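Local coordinates for protein putative hemolysin (PDB 2RK5) that is a putative membrane-bound hemolysin of the UPF0053 family, probably able to bind FAD, represented by its transporter-associated domain, at residues D35-A38 / G39-L42. Sequence-based numbering, arbitrary orientation.
Sequences DTIA and GFYL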
ATOM      1  N   ASP A  35      -2.061  11.666   1.805  1.00  8.67           N
ATOM      2  CA  ASP A  35      -1.078  12.729   1.921  1.00  8.83           C
ATOM      3  C   ASP A  35      -0.023  12.773   0.850  1.00  8.65           C
ATOM      4  O   ASP A  35       0.565  13.838   0.633  1.00  8.84           O
ATOM      5  CB  ASP A  35      -0.423  12.642   3.297  1.00  9.99           C
ATOM      6  CG  ASP A  35      -1.430  12.925   4.405  1.00 12.84           C
ATOM      7  OD1 ASP A  35      -2.075  13.997   4.366  1.00 17.87           O
ATOM      8  OD2 ASP A  35      -1.570  12.079   5.279  1.00 20.35           O
ATOM      9  N   THR A  36       0.262  11.624   0.232  1.00  7.80           N
ATOM     10  CA  THR A  36       1.366  11.563  -0.729  1.00  7.72           C
ATOM     11  C   THR A  36       0.901  11.041  -2.075  1.00  7.61           C
ATOM     12  O   THR A  36      -0.196  10.516  -2.217  1.00  8.86           O
ATOM     13  CB  THR A  36       2.493  10.595  -0.262  1.00  7.93           C
ATOM     14  OG1 THR A  36       2.020   9.241  -0.242  1.00  9.88           O
ATOM     15  CG2 THR A  36       2.998  10.965   1.102  1.00  8.75           C
ATOM     16  N   ILE A  37       1.737  11.241  -3.083  1.00  6.70           N
ATOM     17  CA  ILE A  37       1.428  10.787  -4.432  1.00  7.08           C
ATOM     18  C   ILE A  37       1.285   9.262  -4.478  1.00  7.43           C
ATOM     19  O   ILE A  37       0.382   8.768  -5.181  1.00  8.03           O
ATOM     20  CB  ILE A  37       2.425  11.336  -5.460  1.00  7.45           C
ATOM     21  CG1 ILE A  37       1.902  11.110  -6.888  1.00  7.53           C
ATOM     22  CG2 ILE A  37       3.848  10.813  -5.227  1.00  8.97           C
ATOM     23  CD1 ILE A  37       0.562  11.762  -7.177  1.00 10.07           C
ATOM     24  N   ALA A  38       2.102   8.517  -3.728  1.00  7.66           N
ATOM     25  CA  ALA A  38       1.882   7.048  -3.666  1.00  7.53           C
ATOM     26  C   ALA A  38       0.509   6.717  -3.084  1.00  7.61           C
ATOM     27  O   ALA A  38      -0.179   5.799  -3.551  1.00  9.12           O
ATOM     28  CB  ALA A  38       2.969   6.319  -2.871  1.00  8.93           C
ATOM     29  N   GLY A  39       0.117   7.427  -2.037  1.00  7.37           N
ATOM     30  CA  GLY A  39      -1.182   7.197  -1.430  1.00  8.32           C
ATOM     31  C   GLY A  39      -2.287   7.470  -2.431  1.00  7.58           C
ATOM     32  O   GLY A  39      -3.279   6.726  -2.503  1.00  8.80           O
ATOM     33  N   PHE A  40      -2.163   8.572  -3.169  1.00  7.52           N
ATOM     34  CA  PHE A  40      -3.166   8.928  -4.185  1.00  8.22           C
ATOM     35  C   PHE A  40      -3.260   7.835  -5.267  1.00  7.62           C
ATOM     36  O   PHE A  40      -4.359   7.400  -5.680  1.00  7.91           O
ATOM     37  CB  PHE A  40      -2.802  10.276  -4.793  1.00  8.94           C
ATOM     38  CG  PHE A  40      -3.723  10.722  -5.878  1.00  9.40           C
ATOM     39  CD1 PHE A  40      -4.842  11.451  -5.593  1.00  8.59           C
ATOM     40  CD2 PHE A  40      -3.448  10.422  -7.186  1.00  9.77           C
ATOM     41  CE1 PHE A  40      -5.705  11.839  -6.581  1.00 10.05           C
ATOM     42  CE2 PHE A  40      -4.300  10.812  -8.209  1.00  9.62           C
ATOM     43  CZ  PHE A  40      -5.436  11.518  -7.902  1.00  9.85           C
ATOM     44  N   TYR A  41      -2.092   7.399  -5.746  1.00  7.74           N
ATOM     45  CA  TYR A  41      -2.038   6.375  -6.795  1.00  7.89           C
ATOM     46  C   TYR A  41      -2.624   5.065  -6.287  1.00  8.58           C
ATOM     47  O   TYR A  41      -3.470   4.435  -6.955  1.00  8.68           O
ATOM     48  CB  TYR A  41      -0.599   6.184  -7.216  1.00  7.76           C
ATOM     49  CG  TYR A  41      -0.339   4.953  -8.009  1.00  7.04           C
ATOM     50  CD1 TYR A  41      -0.473   4.936  -9.399  1.00  7.19           C
ATOM     51  CD2 TYR A  41       0.152   3.814  -7.392  1.00  8.44           C
ATOM     52  CE1 TYR A  41      -0.179   3.789 -10.149  1.00  7.60           C
ATOM     53  CE2 TYR A  41       0.413   2.657  -8.130  1.00  7.45           C
ATOM     54  CZ  TYR A  41       0.283   2.655  -9.502  1.00  6.70           C
ATOM     55  OH  TYR A  41       0.602   1.505 -10.195  1.00  8.90           O
ATOM     56  N   LEU A  42      -2.214   4.645  -5.103  1.00  8.34           N
ATOM     57  CA  LEU A  42      -2.670   3.326  -4.593  1.00  9.57           C
ATOM     58  C   LEU A  42      -4.178   3.299  -4.314  1.00 10.10           C
ATOM     59  O   LEU A  42      -4.882   2.292  -4.583  1.00 10.99           O
ATOM     60  CB  LEU A  42      -1.919   2.903  -3.319  1.00  9.71           C
ATOM     61  CG  LEU A  42      -0.449   2.530  -3.561  1.00 13.41           C
ATOM     62  CD1 LEU A  42       0.266   2.346  -2.207  1.00 14.57           C
ATOM     63  CD2 LEU A  42      -0.311   1.264  -4.419  1.00 15.35           C
TER
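Thr36 OG1 is gripped by several groups at once: it accepts from Gly39 N at 3.2 Å, is hydrogen-bonded to Asp75 OD2 of the second subunit, its stronger partner on that side, and makes only a weak bond with Gly14 O. This is a classic N-cap, in which the residue just before a helix turns its hydroxyl onto an amide of the first turn, here at the start of helix 37-45 in the transporter-associated domain. A chi1 of 66° sets OG1 between the backbone N and the carbonyl carbon, from where it meets the Gly39 N-H at 161°, nearly straight. Thr36 O begins the regular i to i+4 pattern, accepting from Phe40 N at 2.9 Å. Tyr41 N to Ile37 O and Leu42 N to Ala38 O follow.

Beyond the backbone, Ile37 and Phe40 pack one turn apart: Ile37 CD1 approaches the Phe40 ring obliquely, 4.2 Å from Phe40 CD2, and both side chains also touch Leu18 of helix 18-25. Tyr41 lies over the antiparallel sheet against Leu68 and Val78, its hydroxyl hydrogen-bonded to the carbonyl of Glu55. Leu42, which also packs on Ile48 of the second subunit, brings its branch point beside the helix backbone, with Leu42 CG 3.3 Å from Ala38 O.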